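Local coordinates for protein transcriptional regulator, LYSR family (Neisseria meningitidis, PDB 4AB5) that probably controls transcription of methionine-biosynthesis genes as a MetR-like LysR-family factor, here represented by its regulatory domain without the DNA-binding part, at residues T18-D21 with W22-A26; N96-A100 with E101-G105; I144-A148 with S149-I153; M162-E166 with K167-V171. All blocks are in the same frame, centred on the assembly; numbering follows the deposited sequence.

Overall arrangement
From the N terminus, contact 1 (18-26) closes the turn that leads from strand 8-13 into helix 20-33, inside a beta-alpha-beta unit. Contact 2 (96-105) forms the turns after edge strand 97-98; contact 3 (144-153) ends helix 140-148, and contact 4 (162-171) ends helix 158-166 before strand 171-189. The four follow in series, none nesting or crossing. Contacts 2 and 3 meet where Phe103 and Trp98 pack on Ile153. Contacts 3 and 4, with centres about 12 Å apart, pack together through Val147 on Val170 and Ile144 on Tyr164. Contact 1 stands apart, its centre about 24 Å from that of contact 3, yet contacts 1 and 3, and contact 4 through Tyr169, reach the second subunit.

Contact 1: T18-D21 with W22-A26; sequences TCFD and WLMPA
The N-terminal part of helix 20-33, which follows strand 8-13 in a beta-alpha-beta unit, begins near Cys19, to whose carbonyl Trp22 and Leu23 reach back. This oxygen takes two N-H groups: Leu23 N lies 2.9 Å from Cys19 O and in the carbonyl plane, whereas Trp22 N comes to Cys19 O at 3.1 Å from above that plane. The same oxygen sits over the centre of one face of the Trp22 indole. That placement follows from the Trp22 chi1 of 48°, which sets CG between the backbone N and the carbonyl carbon and folds the ring back over the turn. Cys19 CB lies under the same face, 3.7 Å from Trp22 CZ2, and Cys19 SG makes an oblique sulfur-aromatic contact with the ring. In the ring plane, Trp22 NE1 donates to a water 3.0 Å from it, which has a weak bond to Thr18 OG1. Further round the helix, Phe20 and the selenomethionine Met24 run side by side: Met24 CE touches Phe20 CD2 at 3.5 Å, and Met24 SE makes an oblique Met-aromatic contact with the Phe20 ring. Ile141 and Gln145 of the second subunit pack on them. Two N-H donors thus satisfy the Cys19 carbonyl, while the disulfide to Cys16 restrains its side chain covalently; the carbonyl on one face and the water at NE1 probably help to hold the indole's orientation.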
loop_
_atom_site.group_PDB
_atom_site.type_symbol
_atom_site.label_atom_id
_atom_site.label_comp_id
_atom_site.label_asym_id
_atom_site.label_seq_id
_atom_site.Cartn_x
_atom_site.Cartn_y
_atom_site.Cartn_z
ATOM N N THR B 18 2.579 -4.406 6.916
ATOM C CA THR B 18 2.358 -3.379 7.953
ATOM C C THR B 18 3.647 -2.660 8.352
ATOM O O THR B 18 3.602 -1.476 8.687
ATOM C CB THR B 18 1.589 -3.922 9.177
ATOM O OG1 THR B 18 2.306 -5.000 9.783
ATOM C CG2 THR B 18 0.173 -4.340 8.848
ATOM N N CYS B 19 4.791 -3.380 8.287
ATOM C CA CYS B 19 6.155 -2.914 8.580
ATOM C C CYS B 19 6.496 -1.593 7.887
ATOM O O CYS B 19 7.067 -0.706 8.518
ATOM C CB CYS B 19 7.176 -3.997 8.243
ATOM S SG CYS B 19 7.049 -5.486 9.272
ATOM N N PHE B 20 6.097 -1.456 6.605
ATOM C CA PHE B 20 6.312 -0.282 5.754
ATOM C C PHE B 20 5.795 1.028 6.359
ATOM O O PHE B 20 6.397 2.084 6.132
ATOM C CB PHE B 20 5.723 -0.523 4.355
ATOM C CG PHE B 20 6.567 -1.399 3.461
ATOM C CD1 PHE B 20 6.537 -2.787 3.586
ATOM C CD2 PHE B 20 7.385 -0.840 2.483
ATOM C CE1 PHE B 20 7.324 -3.600 2.754
ATOM C CE2 PHE B 20 8.184 -1.648 1.666
ATOM C CZ PHE B 20 8.142 -3.024 1.800
ATOM N N ASP B 21 4.719 0.962 7.164
ATOM C CA ASP B 21 4.161 2.140 7.826
ATOM C C ASP B 21 5.150 2.860 8.733
ATOM O O ASP B 21 5.158 4.091 8.761
ATOM C CB ASP B 21 2.863 1.795 8.572
ATOM C CG ASP B 21 1.653 1.604 7.671
ATOM O OD1 ASP B 21 1.784 1.820 6.438
ATOM O OD2 ASP B 21 0.571 1.250 8.197
ATOM N N TRP B 22 5.988 2.099 9.461
ATOM C CA TRP B 22 7.016 2.660 10.346
ATOM C C TRP B 22 8.434 2.607 9.749
ATOM O O TRP B 22 9.275 3.437 10.115
ATOM C CB TRP B 22 6.971 2.027 11.747
ATOM C CG TRP B 22 6.909 0.531 11.748
ATOM C CD1 TRP B 22 5.794 -0.238 11.888
ATOM C CD2 TRP B 22 8.008 -0.377 11.621
ATOM N NE1 TRP B 22 6.130 -1.569 11.865
ATOM C CE2 TRP B 22 7.484 -1.683 11.696
ATOM C CE3 TRP B 22 9.396 -0.214 11.454
ATOM C CZ2 TRP B 22 8.289 -2.818 11.582
ATOM C CZ3 TRP B 22 10.189 -1.341 11.318
ATOM C CH2 TRP B 22 9.641 -2.624 11.409
ATOM N N LEU B 23 8.680 1.660 8.820
ATOM C CA LEU B 23 9.973 1.473 8.172
ATOM C C LEU B 23 10.315 2.553 7.159
ATOM O O LEU B 23 11.476 2.956 7.090
ATOM C CB LEU B 23 10.096 0.067 7.552
ATOM C CG LEU B 23 11.512 -0.399 7.193
ATOM C CD1 LEU B 23 12.390 -0.496 8.419
ATOM C CD2 LEU B 23 11.473 -1.728 6.473
HETATM N N MSE B 24 9.325 3.010 6.367
HETATM C CA MSE B 24 9.531 4.078 5.380
HETATM C C MSE B 24 9.925 5.409 6.049
HETATM O O MSE B 24 10.986 5.913 5.689
HETATM C CB MSE B 24 8.349 4.210 4.398
HETATM C CG MSE B 24 8.096 2.952 3.560
HETATM SE SE MSE B 24 9.651 2.240 2.605
HETATM C CE MSE B 24 10.211 0.778 3.827
ATOM N N PRO B 25 9.198 5.957 7.073
ATOM C CA PRO B 25 9.693 7.181 7.740
ATOM C C PRO B 25 10.985 6.981 8.547
ATOM O O PRO B 25 11.692 7.957 8.788
ATOM C CB PRO B 25 8.518 7.631 8.614
ATOM C CG PRO B 25 7.694 6.445 8.808
ATOM C CD PRO B 25 7.900 5.532 7.642
ATOM N N ALA B 26 11.313 5.725 8.938
ATOM C CA ALA B 26 12.560 5.399 9.650
ATOM C C ALA B 26 13.735 5.617 8.693
ATOM O O ALA B 26 14.765 6.164 9.102
ATOM C CB ALA B 26 12.539 3.964 10.159
HETATM O O HOH W 1 4.988 -4.322 11.663
#

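Contact 2: N96-A100 with E101-G105; sequences NVWTA and EDFIG
Between Thr99 and Phe103 the chain makes two overlapping type I turns, closed by Asp102 N to Thr99 O at 3.0 Å and by Phe103 N to Ala100 O at 3.2 Å. In both, the donor stands above the plane of the accepting carbonyl. The side chain of Asp102 answers the first of these bonds in the reverse sense: OD2 accepts from Thr99 N at 2.8 Å, with an N-H...O angle of 156°, the nitrogen lying above the carboxylate plane. Thr99 OG1, placed between the backbone N and the carbonyl carbon by a chi1 of 64°, comes to 3.1 Å from the same Asp102 OD2 in a weak bond that is not settled. Lys95 adds a salt bridge to that oxygen, so the gathered donors would probably favour the ionised carboxylate. This stretch carries edge strand 97-98, whose Trp98 pairs in parallel with strand 171-189 of the mixed sheet of the regulatory domain, into the turns that follow it. On the buried side the side chains of Trp98 and Phe103 cross at about a right angle, Phe103 CZ meeting the edge of the indole at CE3, 4.0 Å away. Phe103 CD1 also lies beside Thr99 O at 3.3 Å, at the edge of its ring. Trp98 NE1 is bonded to Leu92 O, while Phe103 extends to Leu120 and Leu125 of helix 119-125.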
loop_
_atom_site.group_PDB
_atom_site.type_symbol
_atom_site.label_atom_id
_atom_site.label_comp_id
_atom_site.label_asym_id
_atom_site.label_seq_id
_atom_site.Cartn_x
_atom_site.Cartn_y
_atom_site.Cartn_z
ATOM N N ASN B 96 -16.348 -10.902 22.999
ATOM C CA ASN B 96 -15.203 -10.083 23.423
ATOM C C ASN B 96 -13.894 -10.730 22.977
ATOM O O ASN B 96 -12.963 -10.031 22.586
ATOM C CB ASN B 96 -15.192 -9.886 24.944
ATOM C CG ASN B 96 -16.016 -8.722 25.469
ATOM O OD1 ASN B 96 -16.270 -8.619 26.672
ATOM N ND2 ASN B 96 -16.425 -7.798 24.606
ATOM N N VAL B 97 -13.836 -12.067 23.031
ATOM C CA VAL B 97 -12.671 -12.862 22.649
ATOM C C VAL B 97 -13.068 -13.841 21.525
ATOM O O VAL B 97 -14.079 -14.534 21.650
ATOM C CB VAL B 97 -12.071 -13.601 23.883
ATOM C CG1 VAL B 97 -10.893 -14.483 23.488
ATOM C CG2 VAL B 97 -11.657 -12.620 24.975
ATOM N N TRP B 98 -12.267 -13.908 20.447
ATOM C CA TRP B 98 -12.503 -14.836 19.342
ATOM C C TRP B 98 -11.615 -16.065 19.490
ATOM O O TRP B 98 -10.386 -15.939 19.527
ATOM C CB TRP B 98 -12.248 -14.172 17.979
ATOM C CG TRP B 98 -13.125 -12.996 17.655
ATOM C CD1 TRP B 98 -14.207 -12.551 18.360
ATOM C CD2 TRP B 98 -13.009 -12.134 16.514
ATOM N NE1 TRP B 98 -14.765 -11.461 17.736
ATOM C CE2 TRP B 98 -14.059 -11.192 16.592
ATOM C CE3 TRP B 98 -12.127 -12.076 15.421
ATOM C CZ2 TRP B 98 -14.224 -10.174 15.643
ATOM C CZ3 TRP B 98 -12.316 -11.090 14.461
ATOM C CH2 TRP B 98 -13.349 -10.151 14.580
ATOM N N THR B 99 -12.232 -17.254 19.596
ATOM C CA THR B 99 -11.499 -18.524 19.682
ATOM C C THR B 99 -11.128 -18.912 18.244
ATOM O O THR B 99 -11.728 -18.380 17.307
ATOM C CB THR B 99 -12.376 -19.627 20.344
ATOM O OG1 THR B 99 -13.507 -19.910 19.519
ATOM C CG2 THR B 99 -12.837 -19.265 21.751
ATOM N N ALA B 100 -10.184 -19.845 18.060
ATOM C CA ALA B 100 -9.779 -20.338 16.736
ATOM C C ALA B 100 -11.001 -20.830 15.924
ATOM O O ALA B 100 -11.111 -20.533 14.730
ATOM C CB ALA B 100 -8.764 -21.461 16.891
ATOM N N GLU B 101 -11.949 -21.510 16.607
ATOM C CA GLU B 101 -13.203 -22.048 16.060
ATOM C C GLU B 101 -14.168 -20.972 15.520
ATOM O O GLU B 101 -15.000 -21.288 14.670
ATOM C CB GLU B 101 -13.915 -22.920 17.111
ATOM C CG GLU B 101 -13.252 -24.270 17.379
ATOM C CD GLU B 101 -11.987 -24.306 18.223
ATOM O OE1 GLU B 101 -11.640 -23.275 18.847
ATOM O OE2 GLU B 101 -11.339 -25.379 18.258
ATOM N N ASP B 102 -14.058 -19.710 16.002
ATOM C CA ASP B 102 -14.902 -18.588 15.553
ATOM C C ASP B 102 -14.578 -18.129 14.122
ATOM O O ASP B 102 -15.391 -17.443 13.499
ATOM C CB ASP B 102 -14.854 -17.408 16.543
ATOM C CG ASP B 102 -15.470 -17.685 17.904
ATOM O OD1 ASP B 102 -16.515 -18.370 17.959
ATOM O OD2 ASP B 102 -14.937 -17.178 18.908
ATOM N N PHE B 103 -13.404 -18.534 13.607
ATOM C CA PHE B 103 -12.905 -18.243 12.269
ATOM C C PHE B 103 -13.411 -19.254 11.220
ATOM O O PHE B 103 -13.371 -18.938 10.034
ATOM C CB PHE B 103 -11.364 -18.225 12.275
ATOM C CG PHE B 103 -10.735 -17.128 13.106
ATOM C CD1 PHE B 103 -10.489 -17.315 14.462
ATOM C CD2 PHE B 103 -10.378 -15.911 12.528
ATOM C CE1 PHE B 103 -9.915 -16.298 15.229
ATOM C CE2 PHE B 103 -9.806 -14.894 13.297
ATOM C CZ PHE B 103 -9.576 -15.096 14.639
ATOM N N ILE B 104 -13.888 -20.452 11.652
ATOM C CA ILE B 104 -14.365 -21.547 10.792
ATOM C C ILE B 104 -15.263 -21.149 9.595
ATOM O O ILE B 104 -14.920 -21.448 8.452
ATOM C CB ILE B 104 -14.864 -22.798 11.588
ATOM C CG1 ILE B 104 -13.683 -23.522 12.265
ATOM C CG2 ILE B 104 -15.659 -23.784 10.691
ATOM C CD1 ILE B 104 -14.039 -24.539 13.330
ATOM N N GLY B 105 -16.372 -20.486 9.858
ATOM C CA GLY B 105 -17.288 -20.090 8.791
ATOM C C GLY B 105 -16.907 -18.872 7.967
ATOM O O GLY B 105 -17.137 -18.841 6.757
#

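Contact 3: I144-A148 with S149-I153; sequences IQLVA and SRRGI
Backbone bonds from Arg150 and Arg151 to Val147 and Leu146 end helix 140-148 in a Schellman motif. Arg151 N reaches Leu146 O at 2.9 Å, tilted only 20° from the carbonyl plane, while Arg150 N meets Val147 O at 2.9 Å from well above the plane. Arg150 is the residue with positive phi (62°), and this reversal turns the chain away from the helix axis. A side-chain bond adds to the set: Ser149 OG donates to Gln145 O at 2.7 Å, one turn back. With a chi1 of -56° its hydroxyl lies beside its own backbone N, and that nitrogen is likewise directed at Gln145 O in a weak bond. Water joins the pattern at the next step, donating to Val147 O at 2.7 Å and to Gly152 O at 2.8 Å, and so ties the last helical turn to the outgoing chain. Side-chain packing is slight. The Leu146 and Arg151 side chains cross at about a right angle, with Leu146 CD2 4.1 Å from Arg151 CB, and the branches of Val147 lie against Gly152 O and the carbonyl carbon of Ile153. Across the dimer interface, Arg31 of the second subunit bonds Gln145 OE1 and, weakly, Ser149 OG. The final carbonyls of the helix are thus taken up by the turning chain, a hydroxyl and a water, and the nearby positive charge of Arg31 of the second subunit would probably be favourable at this negative end of the helix dipole.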
loop_
_atom_site.group_PDB
_atom_site.type_symbol
_atom_site.label_atom_id
_atom_site.label_comp_id
_atom_site.label_asym_id
_atom_site.label_seq_id
_atom_site.Cartn_x
_atom_site.Cartn_y
_atom_site.Cartn_z
ATOM N N ILE B 144 -9.607 -2.898 5.420
ATOM C CA ILE B 144 -10.537 -2.239 6.334
ATOM C C ILE B 144 -11.890 -1.969 5.694
ATOM O O ILE B 144 -12.910 -2.275 6.316
ATOM C CB ILE B 144 -9.881 -1.014 7.059
ATOM C CG1 ILE B 144 -9.102 -1.492 8.296
ATOM C CG2 ILE B 144 -10.902 0.074 7.470
ATOM C CD1 ILE B 144 -7.698 -1.373 8.179
ATOM N N GLN B 145 -11.911 -1.461 4.441
ATOM C CA GLN B 145 -13.183 -1.186 3.740
ATOM C C GLN B 145 -13.967 -2.443 3.408
ATOM O O GLN B 145 -15.186 -2.416 3.445
ATOM C CB GLN B 145 -12.997 -0.300 2.501
ATOM C CG GLN B 145 -12.552 1.131 2.806
ATOM C CD GLN B 145 -13.427 1.874 3.790
ATOM O OE1 GLN B 145 -14.655 1.795 3.764
ATOM N NE2 GLN B 145 -12.804 2.647 4.658
ATOM N N LEU B 146 -13.260 -3.549 3.123
ATOM C CA LEU B 146 -13.849 -4.855 2.848
ATOM C C LEU B 146 -14.439 -5.443 4.142
ATOM O O LEU B 146 -15.557 -5.968 4.125
ATOM C CB LEU B 146 -12.800 -5.804 2.246
ATOM C CG LEU B 146 -12.451 -5.610 0.772
ATOM C CD1 LEU B 146 -11.295 -6.491 0.393
ATOM C CD2 LEU B 146 -13.638 -5.885 -0.134
ATOM N N VAL B 147 -13.706 -5.302 5.267
ATOM C CA VAL B 147 -14.160 -5.749 6.588
ATOM C C VAL B 147 -15.436 -4.953 6.985
ATOM O O VAL B 147 -16.450 -5.558 7.335
ATOM C CB VAL B 147 -13.028 -5.697 7.667
ATOM C CG1 VAL B 147 -13.567 -6.021 9.049
ATOM C CG2 VAL B 147 -11.888 -6.657 7.327
ATOM N N ALA B 148 -15.393 -3.609 6.846
ATOM C CA ALA B 148 -16.491 -2.675 7.150
ATOM C C ALA B 148 -17.766 -2.937 6.341
ATOM O O ALA B 148 -18.872 -2.656 6.818
ATOM C CB ALA B 148 -16.026 -1.245 6.941
ATOM N N SER B 149 -17.608 -3.470 5.116
ATOM C CA SER B 149 -18.704 -3.797 4.191
ATOM C C SER B 149 -19.213 -5.235 4.415
ATOM O O SER B 149 -20.019 -5.734 3.624
ATOM C CB SER B 149 -18.247 -3.603 2.748
ATOM O OG SER B 149 -17.766 -2.283 2.535
ATOM N N ARG B 150 -18.748 -5.885 5.517
ATOM C CA ARG B 150 -19.081 -7.256 5.936
ATOM C C ARG B 150 -18.658 -8.318 4.917
ATOM O O ARG B 150 -19.282 -9.375 4.823
ATOM C CB ARG B 150 -20.563 -7.386 6.364
ATOM C CG ARG B 150 -20.857 -6.794 7.737
ATOM C CD ARG B 150 -22.267 -7.072 8.226
ATOM N NE ARG B 150 -22.471 -8.490 8.551
ATOM C CZ ARG B 150 -23.577 -8.990 9.095
ATOM N NH1 ARG B 150 -24.596 -8.196 9.397
ATOM N NH2 ARG B 150 -23.672 -10.289 9.339
ATOM N N ARG B 151 -17.570 -8.039 4.171
ATOM C CA ARG B 151 -17.021 -8.943 3.152
ATOM C C ARG B 151 -16.130 -10.036 3.744
ATOM O O ARG B 151 -15.714 -10.960 3.036
ATOM C CB ARG B 151 -16.306 -8.151 2.031
ATOM C CG ARG B 151 -17.268 -7.407 1.113
ATOM C CD ARG B 151 -18.037 -8.393 0.261
ATOM N NE ARG B 151 -19.120 -7.776 -0.493
ATOM C CZ ARG B 151 -20.397 -7.855 -0.153
ATOM N NH1 ARG B 151 -20.759 -8.516 0.942
ATOM N NH2 ARG B 151 -21.324 -7.270 -0.898
ATOM N N GLY B 152 -15.880 -9.925 5.043
ATOM C CA GLY B 152 -15.062 -10.852 5.811
ATOM C C GLY B 152 -14.540 -10.224 7.085
ATOM O O GLY B 152 -15.003 -9.151 7.493
ATOM N N ILE B 153 -13.593 -10.924 7.736
ATOM C CA ILE B 153 -12.897 -10.488 8.957
ATOM C C ILE B 153 -11.384 -10.479 8.713
ATOM O O ILE B 153 -10.928 -11.047 7.722
ATOM C CB ILE B 153 -13.309 -11.314 10.210
ATOM C CG1 ILE B 153 -12.976 -12.826 10.058
ATOM C CG2 ILE B 153 -14.793 -11.072 10.578
ATOM C CD1 ILE B 153 -12.994 -13.618 11.347
HETATM O O HOH W 2 -17.038 -7.765 8.825
#

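Contact 4: M162-E166 with K167-V171; sequences MPYLE and KGYVV
The first torsions of Tyr164 (chi1 -51°) and Tyr169 (chi1 -59°) set each CG beside its own backbone N, and with the chain reversing at Gly168 the two phenol rings then meet edge to edge, Tyr164 CD1 lying 3.7 Å from Tyr169 CD2. Each ring holds the approaching carbon of the other near its own plane. The Lys167 chain runs alongside Tyr164, pointing the same way, and its bend at chi4 (84°) turns the ammonium back toward the helix; Lys167 NZ makes a weak bond to Pro163 O at 3.4 Å and passes Tyr164 CD1 obliquely. Lys167 CB meanwhile covers one face of the Tyr169 ring, over its centre. In the backbone, a Schellman motif closes the weakly bonded helix 158-166. Tyr169 N reaches Tyr164 O at 3.3 Å, almost in line with the C=O bond, and Gly168 N meets Leu165 O at 3.2 Å from high above the carbonyl plane. Gly168 has the positive phi of the turn, a conformation that glycine readily adopts. A water donating to Leu165 O at 2.9 Å and to Val170 O at 2.6 Å links helix and outgoing chain, and Leu165 CD2 packs beside the same Val170 O at 3.5 Å. The corner lies against helix 140-148: Tyr164 rests on Ile141, Tyr169 touches Gln145 and also Arg31 of the second subunit, and the chain then enters strand 171-189, where Val171 pairs with Cys86 of strand 72-86.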
loop_
_atom_site.group_PDB
_atom_site.type_symbol
_atom_site.label_atom_id
_atom_site.label_comp_id
_atom_site.label_asym_id
_atom_site.label_seq_id
_atom_site.Cartn_x
_atom_site.Cartn_y
_atom_site.Cartn_z
HETATM N N MSE B 162 -6.229 1.221 14.988
HETATM C CA MSE B 162 -6.597 2.412 15.764
HETATM C C MSE B 162 -7.206 3.627 15.004
HETATM O O MSE B 162 -8.298 4.024 15.410
HETATM C CB MSE B 162 -5.514 2.792 16.782
HETATM C CG MSE B 162 -6.061 3.458 18.036
HETATM SE SE MSE B 162 -4.987 5.026 18.553
HETATM C CE MSE B 162 -5.126 6.131 16.868
ATOM N N PRO B 163 -6.626 4.194 13.899
ATOM C CA PRO B 163 -7.315 5.319 13.213
ATOM C C PRO B 163 -8.697 4.988 12.635
ATOM O O PRO B 163 -9.546 5.869 12.537
ATOM C CB PRO B 163 -6.352 5.696 12.078
ATOM C CG PRO B 163 -5.045 5.135 12.465
ATOM C CD PRO B 163 -5.326 3.900 13.256
ATOM N N TYR B 164 -8.921 3.724 12.260
ATOM C CA TYR B 164 -10.176 3.258 11.662
ATOM C C TYR B 164 -11.314 2.994 12.652
ATOM O O TYR B 164 -12.479 2.985 12.250
ATOM C CB TYR B 164 -9.911 2.070 10.723
ATOM C CG TYR B 164 -8.810 2.372 9.729
ATOM C CD1 TYR B 164 -9.041 3.199 8.633
ATOM C CD2 TYR B 164 -7.526 1.875 9.909
ATOM C CE1 TYR B 164 -8.035 3.479 7.714
ATOM C CE2 TYR B 164 -6.510 2.150 9.000
ATOM C CZ TYR B 164 -6.770 2.956 7.904
ATOM O OH TYR B 164 -5.775 3.249 7.008
ATOM N N LEU B 165 -10.981 2.810 13.941
ATOM C CA LEU B 165 -11.955 2.603 15.011
ATOM C C LEU B 165 -12.644 3.931 15.285
ATOM O O LEU B 165 -13.842 3.964 15.563
ATOM C CB LEU B 165 -11.279 2.095 16.296
ATOM C CG LEU B 165 -10.495 0.787 16.205
ATOM C CD1 LEU B 165 -9.537 0.660 17.357
ATOM C CD2 LEU B 165 -11.417 -0.412 16.151
ATOM N N GLU B 166 -11.873 5.029 15.163
ATOM C CA GLU B 166 -12.310 6.417 15.355
ATOM C C GLU B 166 -13.340 6.815 14.286
ATOM O O GLU B 166 -14.289 7.540 14.590
ATOM C CB GLU B 166 -11.099 7.369 15.307
ATOM C CG GLU B 166 -9.970 7.000 16.268
ATOM C CD GLU B 166 -8.737 7.890 16.274
ATOM O OE1 GLU B 166 -8.408 8.481 15.218
ATOM O OE2 GLU B 166 -8.073 7.957 17.333
ATOM N N LYS B 167 -13.164 6.304 13.047
ATOM C CA LYS B 167 -14.035 6.561 11.898
ATOM C C LYS B 167 -15.293 5.664 11.884
ATOM O O LYS B 167 -16.179 5.862 11.051
ATOM C CB LYS B 167 -13.239 6.451 10.580
ATOM C CG LYS B 167 -11.940 7.263 10.580
ATOM C CD LYS B 167 -11.368 7.478 9.193
ATOM C CE LYS B 167 -9.958 8.020 9.240
ATOM N NZ LYS B 167 -8.948 6.944 9.415
ATOM N N GLY B 168 -15.354 4.703 12.805
ATOM C CA GLY B 168 -16.475 3.781 12.958
ATOM C C GLY B 168 -16.570 2.658 11.938
ATOM O O GLY B 168 -17.577 1.939 11.905
ATOM N N TYR B 169 -15.521 2.479 11.112
ATOM C CA TYR B 169 -15.485 1.447 10.074
ATOM C C TYR B 169 -15.544 0.031 10.657
ATOM O O TYR B 169 -16.305 -0.808 10.182
ATOM C CB TYR B 169 -14.212 1.579 9.195
ATOM C CG TYR B 169 -14.025 2.893 8.466
ATOM C CD1 TYR B 169 -15.119 3.625 8.011
ATOM C CD2 TYR B 169 -12.755 3.357 8.141
ATOM C CE1 TYR B 169 -14.954 4.815 7.313
ATOM C CE2 TYR B 169 -12.577 4.540 7.430
ATOM C CZ TYR B 169 -13.680 5.264 7.011
ATOM O OH TYR B 169 -13.521 6.440 6.314
ATOM N N VAL B 170 -14.707 -0.237 11.663
ATOM C CA VAL B 170 -14.570 -1.556 12.272
ATOM C C VAL B 170 -14.569 -1.473 13.802
ATOM O O VAL B 170 -14.482 -0.385 14.379
ATOM C CB VAL B 170 -13.273 -2.274 11.753
ATOM C CG1 VAL B 170 -13.350 -2.594 10.263
ATOM C CG2 VAL B 170 -12.001 -1.474 12.075
ATOM N N VAL B 171 -14.656 -2.645 14.444
ATOM C CA VAL B 171 -14.535 -2.825 15.890
ATOM C C VAL B 171 -13.402 -3.822 16.056
ATOM O O VAL B 171 -13.141 -4.598 15.129
ATOM C CB VAL B 171 -15.844 -3.252 16.617
ATOM C CG1 VAL B 171 -16.914 -2.167 16.526
ATOM C CG2 VAL B 171 -16.381 -4.585 16.115
HETATM O O HOH W 3 -15.316 1.525 15.966
#